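Local coordinates for protein luciferase-like monooxygenase (Streptomyces bottropensis, PDB 4US5) that probably acts as a monooxygenase of the bacterial luciferase family, inserting oxygen from molecular oxygen into a substrate, at residues I194-T199 with E279-P284; H27-A32 with A64-E69; E231-A236 with V288-R293; L107-A112 with L168-A173; A13-G18 with V255-P260. One frame throughout, in Å; residues are numbered along the deposited sequence.

Interaction 1 of 5, residues I194-T199 with E279-P284; sequences ITPQFT and ESFEWP
The carbonyl oxygen of Pro196 is gripped by two waters that link it to the backbone across the contact. One water donates to Pro196 O at 2.6 Å and accepts from Trp283 N. The other lies 3.1 Å from Pro196 O and accepts from Glu282 N. No direct hydrogen bond joins the two loops. The rest is mostly packing. Pro196 sets its CG over the centre of the Phe281 ring, 3.5 Å from the centroid and 14° off the ring normal, a CH-pi contact. Gln197 lies alongside, with its side-chain amide almost parallel to the ring and its CB 3.9 Å from Phe281 CD1. With an alanine at Phe281, the proline ring would probably lose its aromatic platform and a gap would open beside Gln197. Further along, Thr199 CG2 touches Trp283 CZ3 at 3.7 Å, at the edge of the indole. The methyl reaches it because CG2 is anti to the backbone N, while OG1 turns to His192. The first loop follows strand 188-191 and leads into helix 199-209, with Phe198 as its N-cap residue. The second leads into strand 286-289, and Trp283 packs against helix 291-305.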
# COMPACT_ATOMS: atom_id res chain seq x y z
N ILE B 194 -5.62 24.94 -7.89
CA ILE B 194 -5.12 24.53 -9.22
C ILE B 194 -5.78 25.35 -10.33
O ILE B 194 -5.10 25.87 -11.22
CB ILE B 194 -5.36 23.04 -9.47
CG1 ILE B 194 -4.60 22.22 -8.42
CG2 ILE B 194 -4.96 22.65 -10.92
CD1 ILE B 194 -4.59 20.72 -8.65
N THR B 195 -7.11 25.47 -10.28
CA THR B 195 -7.87 26.16 -11.31
C THR B 195 -8.83 27.20 -10.71
O THR B 195 -10.06 27.02 -10.72
CB THR B 195 -8.61 25.11 -12.16
OG1 THR B 195 -7.67 24.12 -12.59
CG2 THR B 195 -9.25 25.73 -13.42
N PRO B 196 -8.28 28.28 -10.16
CA PRO B 196 -9.09 29.26 -9.47
C PRO B 196 -9.97 30.08 -10.43
O PRO B 196 -10.94 30.68 -9.98
CB PRO B 196 -8.06 30.17 -8.80
CG PRO B 196 -6.83 29.99 -9.61
CD PRO B 196 -6.86 28.57 -10.07
N GLN B 197 -9.67 30.05 -11.72
CA GLN B 197 -10.53 30.77 -12.69
C GLN B 197 -11.94 30.17 -12.81
O GLN B 197 -12.85 30.88 -13.18
CB GLN B 197 -9.85 30.85 -14.07
CG GLN B 197 -9.63 29.52 -14.75
CD GLN B 197 -8.24 28.95 -14.52
OE1 GLN B 197 -7.67 29.02 -13.39
NE2 GLN B 197 -7.67 28.38 -15.58
N PHE B 198 -12.14 28.90 -12.46
CA PHE B 198 -13.43 28.25 -12.65
C PHE B 198 -14.09 27.70 -11.39
O PHE B 198 -15.07 26.97 -11.47
CB PHE B 198 -13.27 27.12 -13.68
CG PHE B 198 -12.83 27.60 -15.05
CD1 PHE B 198 -13.60 28.52 -15.74
CD2 PHE B 198 -11.72 27.07 -15.67
CE1 PHE B 198 -13.23 28.95 -17.00
CE2 PHE B 198 -11.34 27.49 -16.95
CZ PHE B 198 -12.10 28.44 -17.61
N THR B 199 -13.57 28.06 -10.23
CA THR B 199 -14.09 27.51 -8.98
C THR B 199 -15.59 27.72 -8.82
O THR B 199 -16.33 26.77 -8.57
CB THR B 199 -13.35 28.14 -7.78
OG1 THR B 199 -11.94 27.94 -7.94
CG2 THR B 199 -13.82 27.49 -6.47
N GLU B 279 -1.37 37.43 -11.62
CA GLU B 279 -2.61 36.82 -12.03
C GLU B 279 -3.70 37.33 -11.10
O GLU B 279 -3.40 37.86 -10.03
CB GLU B 279 -2.52 35.29 -12.01
CG GLU B 279 -2.14 34.75 -10.64
CD GLU B 279 -2.08 33.22 -10.60
OE1 GLU B 279 -2.13 32.58 -11.66
OE2 GLU B 279 -1.99 32.68 -9.48
N SER B 280 -4.94 37.21 -11.54
CA SER B 280 -6.06 37.71 -10.79
C SER B 280 -7.33 36.89 -11.02
O SER B 280 -7.73 36.63 -12.14
CB SER B 280 -6.32 39.18 -11.17
OG SER B 280 -6.67 39.93 -10.03
N PHE B 281 -7.96 36.49 -9.93
CA PHE B 281 -9.17 35.70 -9.98
C PHE B 281 -10.15 36.31 -8.99
O PHE B 281 -9.81 37.19 -8.21
CB PHE B 281 -8.87 34.24 -9.61
CG PHE B 281 -7.72 33.65 -10.37
CD1 PHE B 281 -7.86 33.29 -11.71
CD2 PHE B 281 -6.46 33.54 -9.78
CE1 PHE B 281 -6.80 32.78 -12.43
CE2 PHE B 281 -5.40 33.00 -10.49
CZ PHE B 281 -5.57 32.61 -11.81
N GLU B 282 -11.36 35.79 -8.96
CA GLU B 282 -12.32 36.23 -7.98
C GLU B 282 -11.74 36.07 -6.55
O GLU B 282 -11.81 36.97 -5.72
CB GLU B 282 -13.62 35.46 -8.12
CG GLU B 282 -14.62 35.86 -7.04
CD GLU B 282 -15.96 35.20 -7.16
OE1 GLU B 282 -16.11 34.22 -7.93
OE2 GLU B 282 -16.84 35.65 -6.42
N TRP B 283 -11.20 34.88 -6.28
CA TRP B 283 -10.61 34.57 -5.00
C TRP B 283 -9.12 34.32 -5.18
O TRP B 283 -8.71 33.79 -6.21
CB TRP B 283 -11.29 33.35 -4.38
CG TRP B 283 -12.74 33.53 -4.14
CD1 TRP B 283 -13.33 34.53 -3.44
CD2 TRP B 283 -13.79 32.66 -4.56
NE1 TRP B 283 -14.67 34.36 -3.40
CE2 TRP B 283 -14.99 33.21 -4.08
CE3 TRP B 283 -13.84 31.47 -5.29
CZ2 TRP B 283 -16.23 32.61 -4.31
CZ3 TRP B 283 -15.07 30.87 -5.48
CH2 TRP B 283 -16.24 31.45 -5.00
N PRO B 284 -8.32 34.63 -4.14
CA PRO B 284 -6.88 34.40 -4.32
C PRO B 284 -6.60 32.91 -4.57
O PRO B 284 -7.23 32.06 -3.95
CB PRO B 284 -6.27 34.87 -2.99
CG PRO B 284 -7.39 34.98 -2.03
CD PRO B 284 -8.66 35.12 -2.81
O HOH W 1 -11.68 32.15 -7.91
O HOH W 2 -11.99 33.54 -10.78

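Interaction 2 of 5, residues H27-A32 with A64-E69; sequences HSIELA and ARIAAE
Ile29 meets three side chains of 64-69, and most of the contact is apolar. Its CG1 lies 4.0 Å from Ile66 CG1, the two side chains crossing at a slant. Its CG2 touches Glu69 CG at 4.0 Å. Ala32 CB presses on Ile66 CG2 at 3.5 Å, tighter than usual van der Waals contact. Ile66 turns this methyl to Ala32 with CG2 anti to its backbone N. Ile66 CD1 also comes near Ser28 O. The two helices belong to the outer layer of the TIM-barrel fold. Their segment axes approach to 9.8 Å and run 36° apart in the same general direction. Beneath them, Phe43 of strand 42-45 touches both Ala32 and Ile66. The charged groups belong to 64-69, and Ile29 packs on one of them. Ile29 CD1 sits 3.7 Å from Arg65 CZ, over the centre of one guanidinium face. In the plane of that group, Arg65 NE donates to Glu69 OE2 at 2.8 Å and 168°, a nearly straight hydrogen bond within a salt bridge, on the anti side of the carboxylate. Glu69 OE1 is paired with Arg33, a second arginine partner. Arg65 NH1 bonds to Tyr101 OH of the second subunit, and Leu100 of that subunit packs on Ile29.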
# COMPACT_ATOMS: atom_id res chain seq x y z
N HIS B 27 6.87 13.73 8.60
CA HIS B 27 6.07 14.94 8.85
C HIS B 27 4.62 14.77 8.51
O HIS B 27 3.75 15.39 9.17
CB HIS B 27 6.67 16.12 8.13
CG HIS B 27 7.92 16.61 8.76
ND1 HIS B 27 8.88 17.29 8.05
CD2 HIS B 27 8.41 16.46 10.01
CE1 HIS B 27 9.92 17.52 8.82
NE2 HIS B 27 9.65 17.06 10.03
N SER B 28 4.31 13.92 7.54
CA SER B 28 2.90 13.62 7.17
C SER B 28 2.21 12.94 8.27
O SER B 28 1.08 13.26 8.64
CB SER B 28 2.83 12.73 5.91
OG SER B 28 3.31 13.43 4.79
N ILE B 29 2.90 11.98 8.86
CA ILE B 29 2.35 11.26 10.00
C ILE B 29 2.09 12.17 11.21
O ILE B 29 1.01 12.11 11.83
CB ILE B 29 3.30 10.11 10.40
CG1 ILE B 29 3.37 9.10 9.26
CG2 ILE B 29 2.85 9.43 11.68
CD1 ILE B 29 4.52 8.10 9.37
N GLU B 30 3.05 13.04 11.50
CA GLU B 30 2.91 14.01 12.56
C GLU B 30 1.72 14.95 12.34
O GLU B 30 0.90 15.21 13.25
CB GLU B 30 4.17 14.86 12.68
CG GLU B 30 4.16 15.67 13.97
CD GLU B 30 5.44 16.46 14.23
OE1 GLU B 30 6.29 16.60 13.30
OE2 GLU B 30 5.56 16.98 15.38
N LEU B 31 1.57 15.40 11.11
CA LEU B 31 0.44 16.28 10.77
C LEU B 31 -0.87 15.54 10.89
O LEU B 31 -1.86 16.09 11.40
CB LEU B 31 0.61 16.88 9.39
CG LEU B 31 -0.52 17.77 8.91
CD1 LEU B 31 -0.73 18.96 9.83
CD2 LEU B 31 -0.24 18.23 7.48
N ALA B 32 -0.92 14.29 10.46
CA ALA B 32 -2.13 13.50 10.58
C ALA B 32 -2.55 13.26 12.04
O ALA B 32 -3.71 13.34 12.36
CB ALA B 32 -1.97 12.17 9.87
N ALA B 64 -2.08 3.37 4.64
CA ALA B 64 -2.01 2.18 5.49
C ALA B 64 -1.32 2.50 6.83
O ALA B 64 -1.72 1.99 7.89
CB ALA B 64 -1.26 1.09 4.75
N ARG B 65 -0.30 3.33 6.78
CA ARG B 65 0.41 3.72 7.99
C ARG B 65 -0.38 4.72 8.82
O ARG B 65 -0.53 4.57 10.02
CB ARG B 65 1.77 4.28 7.64
CG ARG B 65 2.55 4.87 8.83
CD ARG B 65 2.76 3.85 9.94
NE ARG B 65 3.57 4.44 10.99
CZ ARG B 65 4.87 4.72 10.90
NH1 ARG B 65 5.58 4.33 9.87
NH2 ARG B 65 5.47 5.38 11.90
N ILE B 66 -0.84 5.78 8.17
CA ILE B 66 -1.50 6.87 8.89
C ILE B 66 -2.79 6.44 9.56
O ILE B 66 -3.09 6.90 10.66
CB ILE B 66 -1.73 8.11 7.98
CG1 ILE B 66 -0.36 8.77 7.72
CG2 ILE B 66 -2.76 9.05 8.58
CD1 ILE B 66 -0.38 9.91 6.74
N ALA B 67 -3.54 5.52 8.94
CA ALA B 67 -4.75 4.99 9.58
C ALA B 67 -4.44 4.23 10.86
O ALA B 67 -5.25 4.21 11.80
CB ALA B 67 -5.53 4.14 8.63
N ALA B 68 -3.27 3.61 10.93
CA ALA B 68 -2.82 2.94 12.18
C ALA B 68 -2.39 3.91 13.27
O ALA B 68 -2.31 3.54 14.44
CB ALA B 68 -1.65 1.99 11.88
N GLU B 69 -2.06 5.14 12.89
CA GLU B 69 -1.54 6.17 13.80
C GLU B 69 -2.63 7.12 14.31
O GLU B 69 -2.34 8.02 15.09
CB GLU B 69 -0.48 7.00 13.09
CG GLU B 69 0.72 6.23 12.62
CD GLU B 69 1.72 5.99 13.73
OE1 GLU B 69 1.57 6.60 14.81
OE2 GLU B 69 2.64 5.17 13.52

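Interaction 3 of 5, residues E231-A236 with V288-R293; sequences ETDAEA and VGSPDR
Val288 CG1 touches Ala236 CB at 3.8 Å at the start of the second segment. Next comes Gly289, whose carbonyl oxygen lies 3.5 Å from Ala236 CB. Its backbone angles would jam a side chain against the preceding carbonyl, and a CB would also clash with Asp233 OD1. Ser290 N donates to Asp233 OD1 at 2.9 Å and 167°. The Ser290 hydroxyl caps its own helix by accepting from Arg293 N, and gives Asp233 OD1 a further, weak bond. Its chi1 of 68° sets OG between the backbone N and the carbonyl carbon, back toward the first turn. Pro291 CD rests 3.6 Å from Glu231 O. Arg293 then takes Asp233 side-on. Arg293 NE donates to Asp233 OD1 at 2.8 Å and Arg293 NH2 to Asp233 OD2 at 2.9 Å, both oxygens close to the guanidinium plane. The carboxylate is turned 45° to that plane, and both nitrogens come from above it. Ser290 N reaches OD1 from the opposite face. Were Asp233 an asparagine, the salt bridge would be lost and the Arg293 charge would probably be left without its mate. The contact joins two helix starts on the barrel. Thr232 caps helix 233-251, and Ser290 stands between strand 286-289 and helix 291-305. Gly289 bonds by its backbone to Cys228 and Ala230.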
# COMPACT_ATOMS: atom_id res chain seq x y z
N GLU B 231 0.09 33.76 13.03
CA GLU B 231 -0.60 34.55 14.05
C GLU B 231 -0.92 35.96 13.54
O GLU B 231 -1.92 36.51 13.92
CB GLU B 231 0.21 34.59 15.33
CG GLU B 231 -0.56 35.16 16.51
CD GLU B 231 -1.65 34.21 17.05
OE1 GLU B 231 -1.27 33.21 17.72
OE2 GLU B 231 -2.88 34.46 16.82
N THR B 232 -0.06 36.50 12.68
CA THR B 232 -0.24 37.88 12.15
C THR B 232 -0.08 37.83 10.64
O THR B 232 0.55 36.90 10.12
CB THR B 232 0.84 38.84 12.70
OG1 THR B 232 2.13 38.39 12.31
CG2 THR B 232 0.78 38.95 14.23
N ASP B 233 -0.63 38.82 9.94
CA ASP B 233 -0.49 38.92 8.51
C ASP B 233 0.98 38.96 8.09
O ASP B 233 1.34 38.36 7.09
CB ASP B 233 -1.24 40.17 7.94
CG ASP B 233 -2.81 40.02 7.96
OD1 ASP B 233 -3.38 38.93 7.66
OD2 ASP B 233 -3.50 41.05 8.25
N ALA B 234 1.82 39.66 8.86
CA ALA B 234 3.23 39.77 8.51
C ALA B 234 3.92 38.40 8.60
O ALA B 234 4.75 38.07 7.76
CB ALA B 234 3.95 40.75 9.43
N GLU B 235 3.65 37.65 9.65
CA GLU B 235 4.27 36.33 9.80
C GLU B 235 3.72 35.39 8.68
O GLU B 235 4.47 34.62 8.10
CB GLU B 235 4.02 35.74 11.17
CG GLU B 235 4.73 34.40 11.40
CD GLU B 235 6.26 34.42 11.17
OE1 GLU B 235 6.93 35.48 11.30
OE2 GLU B 235 6.82 33.34 10.93
N ALA B 236 2.44 35.50 8.38
CA ALA B 236 1.86 34.68 7.29
C ALA B 236 2.57 34.99 5.99
O ALA B 236 2.85 34.07 5.20
CB ALA B 236 0.37 34.94 7.14
N VAL B 288 -3.85 33.44 2.27
CA VAL B 288 -2.75 33.76 3.19
C VAL B 288 -3.20 34.81 4.19
O VAL B 288 -3.90 35.77 3.81
CB VAL B 288 -1.55 34.34 2.44
CG1 VAL B 288 -0.39 34.65 3.40
CG2 VAL B 288 -1.10 33.41 1.33
N GLY B 289 -2.79 34.66 5.44
CA GLY B 289 -2.98 35.71 6.44
C GLY B 289 -3.11 35.26 7.86
O GLY B 289 -2.86 34.09 8.21
N SER B 290 -3.55 36.21 8.70
CA SER B 290 -3.89 35.94 10.08
C SER B 290 -5.09 35.01 10.16
O SER B 290 -5.80 34.82 9.17
CB SER B 290 -4.23 37.27 10.77
OG SER B 290 -5.43 37.77 10.22
N PRO B 291 -5.33 34.41 11.35
CA PRO B 291 -6.47 33.54 11.48
C PRO B 291 -7.79 34.20 11.08
O PRO B 291 -8.58 33.59 10.34
CB PRO B 291 -6.48 33.19 12.98
CG PRO B 291 -5.07 33.34 13.40
CD PRO B 291 -4.57 34.51 12.61
N ASP B 292 -8.05 35.41 11.56
CA ASP B 292 -9.29 36.11 11.20
C ASP B 292 -9.39 36.34 9.71
O ASP B 292 -10.44 36.14 9.13
CB ASP B 292 -9.41 37.45 11.94
CG ASP B 292 -9.82 37.30 13.38
OD1 ASP B 292 -10.11 36.15 13.83
OD2 ASP B 292 -9.78 38.33 14.09
N ARG B 293 -8.31 36.76 9.09
CA ARG B 293 -8.35 37.08 7.66
C ARG B 293 -8.63 35.82 6.83
O ARG B 293 -9.49 35.83 5.95
CB ARG B 293 -7.06 37.73 7.17
CG ARG B 293 -7.09 38.06 5.68
CD ARG B 293 -5.75 38.50 5.08
NE ARG B 293 -5.27 39.70 5.73
CZ ARG B 293 -5.75 40.93 5.49
NH1 ARG B 293 -6.73 41.13 4.61
NH2 ARG B 293 -5.23 41.97 6.15

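Interaction 4 of 5, residues L107-A112 with L168-A173; sequences LGIGRA and LWLLGA. With NA (sodium ion), chain N.
Leu107 and Leu168 lie side by side on one face of two parallel strands, neighbours in the beta-barrel of a TIM-barrel fold. Leu168 CD2 lies against the branch point of Leu107, 3.8 Å from its CG. Ile109 stands on the same face, its CG1 in looser contact with that methyl, 4.4 Å from Leu168 CD2. Leu170 also projects there. Its CG is anti to the backbone N, chi1 -178°, and this brings CD1 to within 3.5 Å of Ile109 O. The bare backbone of Gly108 makes the hollow on the other face. Leu171 CD1 fills it, 3.7 Å from Gly108 CA. A CB on Gly108 would clash with this methyl. Trp169 CB rests beside the same glycine, while its ring leads away to meet Trp44 edge-to-face. Trp169 NE1 bonds to a sulfonate oxygen of a buffer molecule probably taken from the crystallisation liquor. The strands are stitched by Trp169 N to Leu107 O, Ile109 N to Trp169 O, and Leu171 N to Ile109 O. The last runs nearly along the C=O axis, and the first comes from well above the carbonyl plane. Beyond Leu171 the strands part, and a water takes over, accepting from Arg111 N and donating to Leu171 O. At this end Gly110 O binds a sodium ion at 2.7 Å.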
# COMPACT_ATOMS: atom_id res chain seq x y z
N LEU B 107 -11.56 6.57 -0.86
CA LEU B 107 -10.91 6.36 -2.11
C LEU B 107 -11.20 7.55 -3.03
O LEU B 107 -12.15 7.51 -3.84
CB LEU B 107 -11.38 5.05 -2.73
CG LEU B 107 -10.86 4.64 -4.10
CD1 LEU B 107 -9.37 4.90 -4.27
CD2 LEU B 107 -11.15 3.16 -4.33
N GLY B 108 -10.41 8.60 -2.89
CA GLY B 108 -10.46 9.72 -3.81
C GLY B 108 -9.69 9.40 -5.08
O GLY B 108 -8.59 8.83 -5.02
N ILE B 109 -10.29 9.74 -6.21
CA ILE B 109 -9.76 9.43 -7.55
C ILE B 109 -9.50 10.74 -8.24
O ILE B 109 -10.34 11.61 -8.23
CB ILE B 109 -10.82 8.66 -8.36
CG1 ILE B 109 -11.13 7.32 -7.72
CG2 ILE B 109 -10.37 8.48 -9.81
CD1 ILE B 109 -9.94 6.42 -7.53
N GLY B 110 -8.31 10.87 -8.82
CA GLY B 110 -7.93 12.08 -9.52
C GLY B 110 -7.42 11.82 -10.93
O GLY B 110 -7.12 10.68 -11.28
N ARG B 111 -7.34 12.89 -11.72
CA ARG B 111 -6.89 12.81 -13.12
C ARG B 111 -5.38 12.70 -13.26
O ARG B 111 -4.65 13.38 -12.56
CB ARG B 111 -7.31 14.04 -13.94
CG ARG B 111 -8.72 14.04 -14.46
CD ARG B 111 -8.80 14.70 -15.82
NE ARG B 111 -9.90 14.11 -16.56
CZ ARG B 111 -9.82 13.00 -17.30
NH1 ARG B 111 -8.66 12.35 -17.47
NH2 ARG B 111 -10.92 12.54 -17.88
N ALA B 112 -4.95 11.95 -14.29
CA ALA B 112 -3.54 11.76 -14.59
C ALA B 112 -3.05 12.69 -15.72
O ALA B 112 -1.96 12.48 -16.29
CB ALA B 112 -3.29 10.33 -14.97
N LEU B 168 -16.02 6.41 -2.16
CA LEU B 168 -15.52 6.94 -3.43
C LEU B 168 -15.71 8.45 -3.53
O LEU B 168 -16.84 8.96 -3.36
CB LEU B 168 -16.28 6.32 -4.59
CG LEU B 168 -15.77 5.01 -5.20
CD1 LEU B 168 -16.65 4.59 -6.37
CD2 LEU B 168 -14.31 5.11 -5.66
N TRP B 169 -14.64 9.17 -3.87
CA TRP B 169 -14.68 10.61 -4.11
C TRP B 169 -14.01 10.91 -5.45
O TRP B 169 -13.01 10.27 -5.82
CB TRP B 169 -13.91 11.39 -3.02
CG TRP B 169 -14.64 11.55 -1.74
CD1 TRP B 169 -14.83 10.58 -0.78
CD2 TRP B 169 -15.29 12.72 -1.25
NE1 TRP B 169 -15.54 11.08 0.25
CE2 TRP B 169 -15.82 12.40 0.01
CE3 TRP B 169 -15.51 14.00 -1.76
CZ2 TRP B 169 -16.54 13.30 0.76
CZ3 TRP B 169 -16.18 14.90 -0.99
CH2 TRP B 169 -16.72 14.54 0.25
N LEU B 170 -14.53 11.91 -6.16
CA LEU B 170 -13.87 12.38 -7.37
C LEU B 170 -13.25 13.73 -7.10
O LEU B 170 -13.91 14.64 -6.59
CB LEU B 170 -14.85 12.50 -8.53
CG LEU B 170 -14.25 12.94 -9.85
CD1 LEU B 170 -13.12 12.00 -10.26
CD2 LEU B 170 -15.31 12.95 -10.95
N LEU B 171 -11.97 13.84 -7.43
CA LEU B 171 -11.24 15.09 -7.32
C LEU B 171 -11.13 15.67 -8.70
O LEU B 171 -10.78 14.96 -9.66
CB LEU B 171 -9.82 14.87 -6.78
CG LEU B 171 -9.73 14.68 -5.26
CD1 LEU B 171 -10.33 13.33 -4.81
CD2 LEU B 171 -8.29 14.78 -4.85
N GLY B 172 -11.40 16.95 -8.81
CA GLY B 172 -11.24 17.63 -10.12
C GLY B 172 -10.73 19.05 -10.02
O GLY B 172 -10.70 19.66 -8.92
N ALA B 173 -10.36 19.59 -11.17
CA ALA B 173 -9.91 20.96 -11.28
C ALA B 173 -10.38 21.55 -12.61
O ALA B 173 -9.65 22.28 -13.27
CB ALA B 173 -8.41 21.00 -11.21
NA NA N . -6.26 9.25 -13.40
O HOH W 3 -8.03 15.38 -10.49

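Interaction 5 of 5, residues A13-G18 with V255-P260; sequences APVVEG and VRLLPP
Pro14 begins the contact by laying its CB 3.9 Å from Leu258 CD1. Its carbonyl is held by Ser24 of helix 21-38. Val15 follows with two roles. Its CG1, anti to the backbone N (chi1 -174°), meets Leu257 CD2 at 3.8 Å. Its carbonyl oxygen accepts from Leu258 N at 3.2 Å, in the carbonyl plane and on a lone pair. Val16 faces Leu258 across a single beta bridge, the backbones closest here. Its CB points away, yet CG1 still touches Leu258 CB, and its carbonyl oxygen meets Leu257 CD1. Glu17 N completes the bridge with a bond to Leu258 O at 2.8 Å and 166°. The Glu17 side chain then bends at chi2 and crosses Leu257 at about a right angle. Its CB also lies beside Pro260 CD. Glu17 OE1 accepts hydrogen bonds from two waters, at 2.6 Å and 3.0 Å. The closer water also donates to Leu257 O, and the other accepts from Leu257 N. The contact joins the loop after barrel strand 6-11 to the loop before helix 261-268. Leu258 reaches on to Phe246 of helix 233-251. Two direct backbone bonds fix the pairing of the loops. The Glu17 carboxylate reaches the Leu257 backbone through two waters. Arg256 NH1 lies 5.5 Å from Glu17 OE1, too far for a salt bridge, so its charge probably acts on the carboxylate only at a distance.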
# COMPACT_ATOMS: atom_id res chain seq x y z
N ALA B 13 2.84 15.88 0.59
CA ALA B 13 4.15 15.54 1.17
C ALA B 13 5.31 16.22 0.44
O ALA B 13 6.18 15.57 -0.13
CB ALA B 13 4.34 14.04 1.22
N PRO B 14 5.33 17.55 0.49
CA PRO B 14 6.41 18.24 -0.19
C PRO B 14 7.76 17.92 0.43
O PRO B 14 7.86 17.64 1.62
CB PRO B 14 6.04 19.72 -0.04
CG PRO B 14 4.96 19.78 0.95
CD PRO B 14 4.41 18.45 1.20
N VAL B 15 8.79 17.93 -0.39
CA VAL B 15 10.17 17.75 0.08
C VAL B 15 10.80 19.13 0.11
O VAL B 15 10.74 19.90 -0.88
CB VAL B 15 10.95 16.84 -0.85
CG1 VAL B 15 12.34 16.55 -0.26
CG2 VAL B 15 10.18 15.52 -1.07
N VAL B 16 11.38 19.47 1.25
CA VAL B 16 11.77 20.85 1.51
C VAL B 16 13.32 20.95 1.63
O VAL B 16 14.00 20.00 1.99
CB VAL B 16 11.12 21.40 2.77
CG1 VAL B 16 9.60 21.15 2.73
CG2 VAL B 16 11.70 20.79 4.03
N GLU B 17 13.84 22.10 1.24
CA GLU B 17 15.28 22.32 1.22
C GLU B 17 15.91 22.04 2.56
O GLU B 17 15.45 22.51 3.60
CB GLU B 17 15.62 23.76 0.81
CG GLU B 17 17.13 23.99 0.61
CD GLU B 17 17.63 23.20 -0.58
OE1 GLU B 17 17.09 23.39 -1.71
OE2 GLU B 17 18.53 22.37 -0.41
N GLY B 18 16.95 21.22 2.54
CA GLY B 18 17.61 20.79 3.75
C GLY B 18 17.22 19.42 4.25
O GLY B 18 17.93 18.84 5.06
N VAL B 255 13.89 23.81 -11.05
CA VAL B 255 13.16 22.80 -10.27
C VAL B 255 13.96 22.37 -9.07
O VAL B 255 14.92 21.62 -9.18
CB VAL B 255 12.84 21.56 -11.15
CG1 VAL B 255 12.02 20.53 -10.37
CG2 VAL B 255 12.07 22.00 -12.39
N ARG B 256 13.55 22.84 -7.90
CA ARG B 256 14.24 22.52 -6.66
C ARG B 256 13.24 22.28 -5.54
O ARG B 256 12.05 22.47 -5.70
CB ARG B 256 15.21 23.64 -6.28
CG ARG B 256 16.44 23.67 -7.19
CD ARG B 256 17.47 24.67 -6.66
NE ARG B 256 17.29 26.03 -7.12
CZ ARG B 256 17.85 27.12 -6.57
NH1 ARG B 256 18.62 27.07 -5.49
NH2 ARG B 256 17.60 28.28 -7.12
N LEU B 257 13.76 21.84 -4.40
CA LEU B 257 12.97 21.62 -3.23
C LEU B 257 12.38 22.95 -2.74
O LEU B 257 12.88 24.02 -3.09
CB LEU B 257 13.82 20.97 -2.14
CG LEU B 257 14.57 19.67 -2.52
CD1 LEU B 257 15.26 19.13 -1.28
CD2 LEU B 257 13.64 18.62 -3.12
N LEU B 258 11.31 22.88 -1.92
CA LEU B 258 10.73 24.09 -1.37
C LEU B 258 11.79 24.91 -0.61
O LEU B 258 12.46 24.39 0.27
CB LEU B 258 9.55 23.79 -0.44
CG LEU B 258 8.21 23.35 -1.01
CD1 LEU B 258 7.14 23.44 0.10
CD2 LEU B 258 7.79 24.17 -2.19
N PRO B 259 11.93 26.21 -0.97
CA PRO B 259 12.97 27.02 -0.30
C PRO B 259 12.59 27.52 1.12
O PRO B 259 11.39 27.71 1.43
CB PRO B 259 13.14 28.20 -1.24
CG PRO B 259 11.81 28.36 -1.91
CD PRO B 259 11.25 26.96 -2.04
N PRO B 260 13.60 27.80 1.95
CA PRO B 260 13.30 28.32 3.29
C PRO B 260 12.67 29.70 3.22
O PRO B 260 12.97 30.46 2.29
CB PRO B 260 14.67 28.34 4.00
CG PRO B 260 15.68 27.84 3.03
CD PRO B 260 15.04 27.61 1.70
O HOH W 4 15.40 25.13 -2.59
O HOH W 5 16.77 21.74 -4.19

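From the N terminus, loop 13-18 follows the first barrel strand and opens interaction 5, which closes only at 255-260. Within this long loop lie interaction 2, between outer helices 21-38 and 59-68, and interaction 4, between barrel strands 105-110 and 167-172. Interaction 1 opens at 194-199 and crosses interaction 5. Interaction 3 opens at 231-236 and crosses both. Interaction 1 closes at 279-284, joining the loop after strand 188-191 to the loop before strand 286-289. Interaction 3 closes last, joining the start of helix 233-251 to the turn between strand 286-289 and helix 291-305. Thr195 OG1 probably hydrogen-bonds Ala173 O, joining interactions 1 and 4. Ser28 packs on Ala13, joining 2 and 5.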